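Local coordinates for protein cleavage stimulation factor 77 (Encephalitozoon cuniculi, PDB 2UY1) that probably binds mRNA and probably acts in the nuclear cleavage and polyadenylation of pre-mRNA, at residues L49-I54 against Y85-E90; L287-H292 against G313-G318; I328-T333 against A337-I342. All coordinates share one frame; numbering follows the deposited sequence.

Interaction 1 of 3, residues L49-I54 against Y85-E90; sequences LWMLYI and YGLFKE. Unlike the reference sequence in segment 85-90: Phe88 (reference Tyr).
Met51 reaches across from helix 47-57 to lay its terminal methyl against Leu87 of helix 85-90, and these two residues account for most of the surface that the segments bury together. The methionine CE lies 3.8 Å from Leu87 CB and equally close to one of its branch methyls, CD1, so it rests against the flank of the leucine and not merely on its tip. Two torsions bring it there: CG stands anti to the carbonyl carbon (chi1 -68°), and a bend at chi2 (-48°) turns the sulfur and methyl toward the opposite helix, so that the methionine slants across the leucine.

One turn further along, Ile54 adds a lighter touch. Its extended end (chi2 177°) carries CD1 to within 4.3 Å of Leu87 CD1, a meeting of methyl tips. Leu87 CD1 thus deals with two residues of the neighbouring helix, three positions apart in sequence.

The backbones stay well separated, with the CA atoms of Met51 and Leu87 8.8 Å apart, and helix 69-78 packs against both segments, through Trp50 on one side and Leu87 on the other. The contact therefore joins two helices that also share a third, within the all-helical architecture expected of this TPR-clan family. Glu90 turns to that same helix for its polar bond, from OE2 to the Tyr71 hydroxyl.

Between the segments themselves the chemistry is purely apolar. Such packing specifies fit more than direction, so what this contact itself adds to the placing of the helices probably comes from shape and from burial of carbon surface.

Interaction 2 of 3, residues L287-H292 against G313-G318; sequences LLRINH and GNEGVG
Arg289 passes its long side chain across Val317, and the packing is tightest there. The methylene Arg289 CD sits 3.7 Å from Val317 CG1, while the guanidinium turns one face to the valine backbone, with Val317 CA 3.7 Å above its plane and displaced toward the edge of the group. A bend at chi3 (-128°) lets the aliphatic part and the flat head use the same partner. Arg289 NH1 comes to 3.1 Å from Val317 CG1, a crowded approach whose exact geometry is doubtful. NE is held within its own helix by Leu285 O, which helps fix the start of the head group.

The segment that meets the arginine is the loop joining helix 302-311 to helix 319-333, one of the short connections by which an alpha-solenoid passes from helix to helix. Gly316 is the centre of an inverse gamma turn here, closed by a weak bond from Val317 N to Glu315 O at 2.8 Å. Beyond the turn, Val317 touches Phe322 of the following helix.

Toward the solvent side the contact slackens. Glu315 CB lies at the guanidinium edge, 3.5 Å from Arg289 NH1. The carboxylate contributes only a long ion pair, with Glu315 OE1 3.9 Å from Arg289 NH1. This oxygen sits far to one side of the guanidinium plane and the two flat groups are 48° apart, so the attraction is between charges and has no directed bond. Although buried by the contact, NH1 has no hydrogen-bonding partner in the model.

Interaction 3 of 3, residues I328-T333 against A337-I342; sequences IEYYAT and ATPYNI
Glu329 O is gripped twice by Thr333, one turn later in the helix: the backbone N donates at 3.1 Å and the hydroxyl OG1 at 2.6 Å, arriving from opposite faces of the carbonyl plane. The same OG1 is also bonded to Ser335 N in the connection that follows, so the threonine ties the closing turn of helix 319-333 to the bend after it.

The side chain of Glu329 faces the next helix with its carbons. Folded back at chi2 (-78°), it presents CG to Thr338 CG2 at 3.6 Å and to Ile342 CD1 at 3.7 Å, the isoleucine crossing it at about a right angle. Its acidic end is occupied elsewhere, in a salt bridge from OE1 to Arg306 of helix 302-311; an acidic residue can thus line an apolar seam while its charge is met from another side.

Together the segments form an antiparallel helical hairpin, the building element of TPR-like solenoids, with only residues 334-336 between them. The axes of the short segments approach to 8.5 Å and their directions differ by 172°. The two backbones come nearest at Tyr330 and Pro339, where the proline ring sets CG 3.8 Å from Tyr330 CB. Proline is readily accommodated in the first turn of a helix, where Pro339 lies.

Tyr330 CG stands anti to the backbone N (chi1 -178°), which carries the ring away from the partner helix. It meets Phe363 edge-to-face, and its hydroxyl hydrogen-bonds to the backbone of another protein chain in the assembly.

Interactions 1 and 3 are buried contacts between helices, whereas interaction 2 sets a helix against a partly exposed loop. Interaction 1 stands apart, on the opposite side of the chain's centre from the other two. Interactions 2 and 3 are neighbours, with centres about 17 Å apart, and helix 319-333 relates them: the loop of 313-318 leads into it, and 328-333 closes it. Their chemistry follows their place. Only aliphatic carbons meet in interaction 1; interaction 3 buries the carbons of an acidic residue and adjoins another protein chain; interaction 2 grades from close guanidinium packing to a long, poorly directed ion pair.

Interaction 1 of 3, residues L49-I54 against Y85-E90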
loop_
_atom_site.group_PDB
_atom_site.type_symbol
_atom_site.label_atom_id
_atom_site.label_comp_id
_atom_site.label_asym_id
_atom_site.label_seq_id
_atom_site.Cartn_x
_atom_site.Cartn_y
_atom_site.Cartn_z
ATOM N N LEU B 49 -10.802 -47.627 20.893
ATOM C CA LEU B 49 -9.453 -48.016 21.319
ATOM C C LEU B 49 -9.363 -48.320 22.769
ATOM O O LEU B 49 -9.000 -49.399 23.141
ATOM C CB LEU B 49 -8.427 -46.951 21.021
ATOM C CG LEU B 49 -6.963 -47.112 21.333
ATOM C CD1 LEU B 49 -6.446 -48.492 21.133
ATOM C CD2 LEU B 49 -6.262 -46.212 20.492
ATOM N N TRP B 50 -9.656 -47.325 23.584
ATOM C CA TRP B 50 -10.146 -47.578 24.907
ATOM C C TRP B 50 -11.356 -48.472 24.821
ATOM O O TRP B 50 -11.419 -49.460 25.453
ATOM C CB TRP B 50 -10.393 -46.273 25.670
ATOM C CG TRP B 50 -9.126 -45.609 26.116
ATOM C CD1 TRP B 50 -8.329 -44.841 25.378
ATOM C CD2 TRP B 50 -8.525 -45.684 27.403
ATOM N NE1 TRP B 50 -7.267 -44.439 26.090
ATOM C CE2 TRP B 50 -7.374 -44.921 27.357
ATOM C CE3 TRP B 50 -8.853 -46.319 28.588
ATOM C CZ2 TRP B 50 -6.540 -44.782 28.446
ATOM C CZ3 TRP B 50 -8.039 -46.182 29.654
ATOM C CH2 TRP B 50 -6.893 -45.428 29.585
ATOM N N MET B 51 -12.280 -48.147 23.972
ATOM C CA MET B 51 -13.479 -48.975 23.848
ATOM C C MET B 51 -13.170 -50.394 23.356
ATOM O O MET B 51 -13.827 -51.356 23.734
ATOM C CB MET B 51 -14.498 -48.297 22.939
ATOM C CG MET B 51 -15.096 -47.036 23.541
ATOM S SD MET B 51 -15.658 -47.225 25.255
ATOM C CE MET B 51 -16.684 -45.743 25.351
ATOM N N LEU B 52 -12.155 -50.508 22.515
ATOM C CA LEU B 52 -11.667 -51.792 22.053
ATOM C C LEU B 52 -10.917 -52.549 23.140
ATOM O O LEU B 52 -10.943 -53.791 23.177
ATOM C CB LEU B 52 -10.776 -51.592 20.812
ATOM C CG LEU B 52 -11.656 -51.553 19.556
ATOM C CD1 LEU B 52 -11.132 -50.525 18.527
ATOM C CD2 LEU B 52 -11.799 -52.975 18.963
ATOM N N TYR B 53 -10.243 -51.799 24.012
ATOM C CA TYR B 53 -9.642 -52.376 25.191
ATOM C C TYR B 53 -10.710 -53.031 26.053
ATOM O O TYR B 53 -10.482 -54.117 26.593
ATOM C CB TYR B 53 -8.877 -51.333 25.991
ATOM C CG TYR B 53 -8.217 -51.938 27.189
ATOM C CD1 TYR B 53 -7.228 -52.921 27.039
ATOM C CD2 TYR B 53 -8.576 -51.537 28.488
ATOM C CE1 TYR B 53 -6.609 -53.482 28.140
ATOM C CE2 TYR B 53 -7.981 -52.104 29.597
ATOM C CZ TYR B 53 -6.995 -53.075 29.418
ATOM O OH TYR B 53 -6.375 -53.630 30.502
ATOM N N ILE B 54 -11.865 -52.359 26.149
ATOM C CA ILE B 54 -13.063 -52.863 26.825
ATOM C C ILE B 54 -13.624 -54.111 26.112
ATOM O O ILE B 54 -13.826 -55.151 26.754
ATOM C CB ILE B 54 -14.174 -51.759 27.010
ATOM C CG1 ILE B 54 -13.690 -50.608 27.909
ATOM C CG2 ILE B 54 -15.454 -52.351 27.623
ATOM C CD1 ILE B 54 -14.731 -49.481 28.040
ATOM N N TYR B 85 -20.911 -39.775 27.375
ATOM C CA TYR B 85 -22.253 -40.180 27.808
ATOM C C TYR B 85 -22.537 -41.692 27.757
ATOM O O TYR B 85 -23.025 -42.251 28.733
ATOM C CB TYR B 85 -23.321 -39.383 27.053
ATOM C CG TYR B 85 -24.698 -40.007 27.099
ATOM C CD1 TYR B 85 -25.565 -39.777 28.180
ATOM C CD2 TYR B 85 -25.130 -40.860 26.071
ATOM C CE1 TYR B 85 -26.853 -40.379 28.222
ATOM C CE2 TYR B 85 -26.398 -41.461 26.104
ATOM C CZ TYR B 85 -27.252 -41.224 27.173
ATOM O OH TYR B 85 -28.509 -41.819 27.177
ATOM N N GLY B 86 -22.233 -42.341 26.633
ATOM C CA GLY B 86 -22.394 -43.783 26.520
ATOM C C GLY B 86 -21.427 -44.484 27.459
ATOM O O GLY B 86 -21.755 -45.515 28.045
ATOM N N LEU B 87 -20.238 -43.916 27.619
ATOM C CA LEU B 87 -19.280 -44.441 28.582
ATOM C C LEU B 87 -19.808 -44.281 30.018
ATOM O O LEU B 87 -19.731 -45.225 30.782
ATOM C CB LEU B 87 -17.896 -43.801 28.404
ATOM C CG LEU B 87 -16.751 -44.207 29.342
ATOM C CD1 LEU B 87 -16.334 -45.685 29.158
ATOM C CD2 LEU B 87 -15.588 -43.287 29.106
ATOM N N PHE B 88 -20.353 -43.097 30.361
ATOM C CA PHE B 88 -20.907 -42.860 31.698
ATOM C C PHE B 88 -22.113 -43.786 31.884
ATOM O O PHE B 88 -22.184 -44.506 32.879
ATOM C CB PHE B 88 -21.212 -41.378 31.970
ATOM C CG PHE B 88 -20.055 -40.605 32.643
ATOM C CD1 PHE B 88 -19.361 -39.618 31.957
ATOM C CD2 PHE B 88 -19.666 -40.878 33.962
ATOM C CE1 PHE B 88 -18.313 -38.874 32.573
ATOM C CE2 PHE B 88 -18.604 -40.158 34.585
ATOM C CZ PHE B 88 -17.935 -39.134 33.892
ATOM N N LYS B 89 -23.000 -43.827 30.882
ATOM C CA LYS B 89 -24.157 -44.754 30.836
ATOM C C LYS B 89 -23.791 -46.216 31.120
ATOM O O LYS B 89 -24.336 -46.815 32.047
ATOM C CB LYS B 89 -24.938 -44.627 29.499
ATOM C CG LYS B 89 -26.129 -45.601 29.321
ATOM C CD LYS B 89 -26.946 -45.251 28.083
ATOM C CE LYS B 89 -28.283 -46.012 28.032
ATOM N NZ LYS B 89 -29.495 -45.219 28.496
ATOM N N GLU B 90 -22.886 -46.792 30.334
ATOM C CA GLU B 90 -22.529 -48.202 30.490
ATOM C C GLU B 90 -21.927 -48.531 31.877
ATOM O O GLU B 90 -22.130 -49.611 32.409
ATOM C CB GLU B 90 -21.557 -48.638 29.394
ATOM C CG GLU B 90 -22.178 -48.811 28.034
ATOM C CD GLU B 90 -21.165 -48.713 26.907
ATOM O OE1 GLU B 90 -21.482 -48.022 25.918
ATOM O OE2 GLU B 90 -20.058 -49.309 27.004
#

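Interaction 2 of 3, residues L287-H292 against G313-G318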
loop_
_atom_site.group_PDB
_atom_site.type_symbol
_atom_site.label_atom_id
_atom_site.label_comp_id
_atom_site.label_asym_id
_atom_site.label_seq_id
_atom_site.Cartn_x
_atom_site.Cartn_y
_atom_site.Cartn_z
ATOM N N LEU B 287 16.485 -17.918 7.301
ATOM C CA LEU B 287 15.671 -17.797 8.518
ATOM C C LEU B 287 16.244 -18.516 9.739
ATOM O O LEU B 287 15.983 -18.107 10.881
ATOM C CB LEU B 287 14.200 -18.146 8.297
ATOM C CG LEU B 287 13.163 -17.345 9.121
ATOM C CD1 LEU B 287 13.275 -15.794 9.086
ATOM C CD2 LEU B 287 11.811 -17.754 8.681
ATOM N N LEU B 288 17.052 -19.559 9.519
ATOM C CA LEU B 288 17.731 -20.226 10.624
ATOM C C LEU B 288 18.828 -19.347 11.200
ATOM O O LEU B 288 18.957 -19.234 12.415
ATOM C CB LEU B 288 18.367 -21.560 10.162
ATOM C CG LEU B 288 17.400 -22.699 9.948
ATOM C CD1 LEU B 288 18.144 -23.799 9.201
ATOM C CD2 LEU B 288 16.860 -23.108 11.303
ATOM N N ARG B 289 19.611 -18.731 10.317
ATOM C CA ARG B 289 20.694 -17.854 10.718
ATOM C C ARG B 289 20.242 -16.681 11.533
ATOM O O ARG B 289 20.791 -16.388 12.596
ATOM C CB ARG B 289 21.408 -17.334 9.485
ATOM C CG ARG B 289 22.273 -18.364 8.823
ATOM C CD ARG B 289 22.816 -17.831 7.515
ATOM N NE ARG B 289 22.559 -18.740 6.401
ATOM C CZ ARG B 289 23.489 -19.267 5.605
ATOM N NH1 ARG B 289 24.771 -18.994 5.794
ATOM N NH2 ARG B 289 23.132 -20.080 4.613
ATOM N N ILE B 290 19.220 -15.997 11.027
ATOM C CA ILE B 290 18.615 -14.898 11.709
ATOM C C ILE B 290 18.132 -15.348 13.117
ATOM O O ILE B 290 18.426 -14.704 14.114
ATOM C CB ILE B 290 17.460 -14.293 10.805
ATOM C CG1 ILE B 290 18.068 -13.330 9.786
ATOM C CG2 ILE B 290 16.340 -13.639 11.699
ATOM C CD1 ILE B 290 17.111 -13.050 8.580
ATOM N N ASN B 291 17.427 -16.476 13.185
ATOM C CA ASN B 291 16.874 -16.956 14.439
ATOM C C ASN B 291 17.895 -17.483 15.444
ATOM O O ASN B 291 17.727 -17.334 16.667
ATOM C CB ASN B 291 15.665 -17.868 14.197
ATOM C CG ASN B 291 14.342 -17.021 14.000
ATOM O OD1 ASN B 291 13.861 -16.385 14.924
ATOM N ND2 ASN B 291 13.840 -16.989 12.796
ATOM N N HIS B 292 19.013 -17.937 14.885
ATOM C CA HIS B 292 20.153 -18.438 15.618
ATOM C C HIS B 292 20.865 -17.250 16.164
ATOM O O HIS B 292 21.127 -17.212 17.359
ATOM C CB HIS B 292 21.052 -19.282 14.689
ATOM C CG HIS B 292 22.235 -19.914 15.371
ATOM N ND1 HIS B 292 23.310 -20.551 14.850
ATOM C CD2 HIS B 292 22.367 -19.991 16.744
ATOM C CE1 HIS B 292 24.073 -20.991 15.911
ATOM N NE2 HIS B 292 23.486 -20.638 17.039
ATOM N N GLY B 313 30.185 -16.692 7.902
ATOM C CA GLY B 313 30.622 -15.855 6.795
ATOM C C GLY B 313 31.135 -16.533 5.558
ATOM O O GLY B 313 30.955 -16.004 4.457
ATOM N N ASN B 314 31.775 -17.691 5.718
ATOM C CA ASN B 314 32.178 -18.492 4.538
ATOM C C ASN B 314 31.037 -19.405 4.006
ATOM O O ASN B 314 31.283 -20.404 3.317
ATOM C CB ASN B 314 33.504 -19.246 4.774
ATOM C CG ASN B 314 34.087 -19.897 3.476
ATOM O OD1 ASN B 314 33.620 -19.637 2.341
ATOM N ND2 ASN B 314 35.116 -20.752 3.656
ATOM N N GLU B 315 29.791 -19.058 4.348
ATOM C CA GLU B 315 28.610 -19.527 3.594
ATOM C C GLU B 315 27.831 -18.344 3.002
ATOM O O GLU B 315 27.818 -17.274 3.589
ATOM C CB GLU B 315 27.693 -20.400 4.462
ATOM C CG GLU B 315 28.355 -21.741 4.858
ATOM C CD GLU B 315 27.374 -22.773 5.427
ATOM O OE1 GLU B 315 26.542 -22.413 6.321
ATOM O OE2 GLU B 315 27.448 -23.964 4.985
ATOM N N GLY B 316 27.211 -18.533 1.833
ATOM C CA GLY B 316 26.305 -17.536 1.241
ATOM C C GLY B 316 25.098 -17.195 2.134
ATOM O O GLY B 316 24.000 -17.776 1.980
ATOM N N VAL B 317 25.293 -16.272 3.078
ATOM C CA VAL B 317 24.184 -15.819 3.896
ATOM C C VAL B 317 23.456 -14.801 3.042
ATOM O O VAL B 317 24.101 -13.970 2.405
ATOM C CB VAL B 317 24.602 -15.261 5.334
ATOM C CG1 VAL B 317 25.735 -16.096 5.938
ATOM C CG2 VAL B 317 24.994 -13.757 5.326
ATOM N N GLY B 318 22.127 -14.899 3.011
ATOM C CA GLY B 318 21.287 -14.068 2.119
ATOM C C GLY B 318 21.294 -12.590 2.465
ATOM O O GLY B 318 21.833 -12.183 3.511
#

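Interaction 3 of 3, residues I328-T333 against A337-I342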
loop_
_atom_site.group_PDB
_atom_site.type_symbol
_atom_site.label_atom_id
_atom_site.label_comp_id
_atom_site.label_asym_id
_atom_site.label_seq_id
_atom_site.Cartn_x
_atom_site.Cartn_y
_atom_site.Cartn_z
ATOM N N ILE B 328 19.623 -4.848 14.149
ATOM C CA ILE B 328 20.006 -5.061 15.555
ATOM C C ILE B 328 21.091 -4.049 16.012
ATOM O O ILE B 328 21.066 -3.632 17.149
ATOM C CB ILE B 328 20.627 -6.427 15.778
ATOM C CG1 ILE B 328 19.644 -7.576 15.465
ATOM C CG2 ILE B 328 21.235 -6.473 17.175
ATOM C CD1 ILE B 328 18.325 -7.507 16.171
ATOM N N GLU B 329 22.040 -3.724 15.149
ATOM C CA GLU B 329 23.183 -2.986 15.596
ATOM C C GLU B 329 22.696 -1.597 15.810
ATOM O O GLU B 329 23.016 -1.004 16.800
ATOM C CB GLU B 329 24.370 -3.012 14.628
ATOM C CG GLU B 329 25.138 -4.314 14.638
ATOM C CD GLU B 329 26.116 -4.477 15.846
ATOM O OE1 GLU B 329 26.349 -3.547 16.653
ATOM O OE2 GLU B 329 26.687 -5.581 15.952
ATOM N N TYR B 330 21.868 -1.089 14.899
ATOM C CA TYR B 330 21.281 0.258 15.118
ATOM C C TYR B 330 20.438 0.381 16.424
ATOM O O TYR B 330 20.721 1.225 17.251
ATOM C CB TYR B 330 20.473 0.759 13.903
ATOM C CG TYR B 330 19.954 2.140 14.161
ATOM C CD1 TYR B 330 20.855 3.200 14.333
ATOM C CD2 TYR B 330 18.586 2.385 14.337
ATOM C CE1 TYR B 330 20.409 4.509 14.632
ATOM C CE2 TYR B 330 18.122 3.713 14.632
ATOM C CZ TYR B 330 19.061 4.738 14.787
ATOM O OH TYR B 330 18.662 6.046 15.044
ATOM N N TYR B 331 19.406 -0.459 16.579
ATOM C CA TYR B 331 18.477 -0.354 17.731
ATOM C C TYR B 331 19.088 -0.775 19.075
ATOM O O TYR B 331 18.622 -0.359 20.095
ATOM C CB TYR B 331 17.159 -1.106 17.420
ATOM C CG TYR B 331 16.475 -0.377 16.313
ATOM C CD1 TYR B 331 15.834 0.814 16.566
ATOM C CD2 TYR B 331 16.568 -0.814 14.991
ATOM C CE1 TYR B 331 15.284 1.555 15.537
ATOM C CE2 TYR B 331 16.015 -0.075 13.945
ATOM C CZ TYR B 331 15.363 1.107 14.240
ATOM O OH TYR B 331 14.808 1.899 13.231
ATOM N N ALA B 332 20.156 -1.565 19.045
ATOM C CA ALA B 332 20.777 -2.046 20.285
ATOM C C ALA B 332 21.822 -1.022 20.762
ATOM O O ALA B 332 21.886 -0.699 21.926
ATOM C CB ALA B 332 21.401 -3.436 20.086
ATOM N N THR B 333 22.566 -0.452 19.826
ATOM C CA THR B 333 23.708 0.400 20.160
ATOM C C THR B 333 23.485 1.882 19.816
ATOM O O THR B 333 24.050 2.745 20.464
ATOM C CB THR B 333 24.971 -0.127 19.475
ATOM O OG1 THR B 333 24.896 0.188 18.082
ATOM C CG2 THR B 333 25.073 -1.619 19.667
ATOM N N ALA B 337 27.232 4.294 12.011
ATOM C CA ALA B 337 28.346 3.728 11.210
ATOM C C ALA B 337 28.249 2.239 10.933
ATOM O O ALA B 337 28.420 1.777 9.792
ATOM C CB ALA B 337 29.700 4.066 11.863
ATOM N N THR B 338 28.008 1.477 11.977
ATOM C CA THR B 338 28.067 0.038 11.891
ATOM C C THR B 338 26.999 -0.524 10.978
ATOM O O THR B 338 27.362 -1.320 10.145
ATOM C CB THR B 338 28.006 -0.618 13.305
ATOM O OG1 THR B 338 29.247 -0.334 13.972
ATOM C CG2 THR B 338 27.742 -2.200 13.236
ATOM N N PRO B 339 25.684 -0.126 11.159
ATOM C CA PRO B 339 24.667 -0.595 10.164
ATOM C C PRO B 339 24.971 -0.182 8.729
ATOM O O PRO B 339 24.696 -0.958 7.814
ATOM C CB PRO B 339 23.322 -0.025 10.660
ATOM C CG PRO B 339 23.626 0.946 11.743
ATOM C CD PRO B 339 25.075 0.690 12.229
ATOM N N TYR B 340 25.547 1.002 8.541
ATOM C CA TYR B 340 25.923 1.438 7.201
ATOM C C TYR B 340 26.889 0.427 6.584
ATOM O O TYR B 340 26.783 0.046 5.406
ATOM C CB TYR B 340 26.608 2.807 7.257
ATOM C CG TYR B 340 27.008 3.305 5.892
ATOM C CD1 TYR B 340 26.178 4.177 5.202
ATOM C CD2 TYR B 340 28.217 2.897 5.266
ATOM C CE1 TYR B 340 26.518 4.651 3.980
ATOM C CE2 TYR B 340 28.566 3.365 3.969
ATOM C CZ TYR B 340 27.703 4.268 3.349
ATOM O OH TYR B 340 27.968 4.798 2.094
ATOM N N ASN B 341 27.849 0.005 7.389
ATOM C CA ASN B 341 28.854 -0.937 6.956
ATOM C C ASN B 341 28.311 -2.324 6.747
ATOM O O ASN B 341 28.682 -2.945 5.796
ATOM C CB ASN B 341 30.121 -0.849 7.826
ATOM C CG ASN B 341 30.795 0.518 7.668
ATOM O OD1 ASN B 341 31.875 0.623 7.135
ATOM N ND2 ASN B 341 30.101 1.575 8.052
ATOM N N ILE B 342 27.371 -2.763 7.579
ATOM C CA ILE B 342 26.742 -4.081 7.366
ATOM C C ILE B 342 25.881 -4.111 6.101
ATOM O O ILE B 342 25.946 -5.059 5.314
ATOM C CB ILE B 342 25.945 -4.513 8.631
ATOM C CG1 ILE B 342 26.872 -4.525 9.840
ATOM C CG2 ILE B 342 25.234 -5.807 8.391
ATOM C CD1 ILE B 342 26.239 -4.799 11.160
#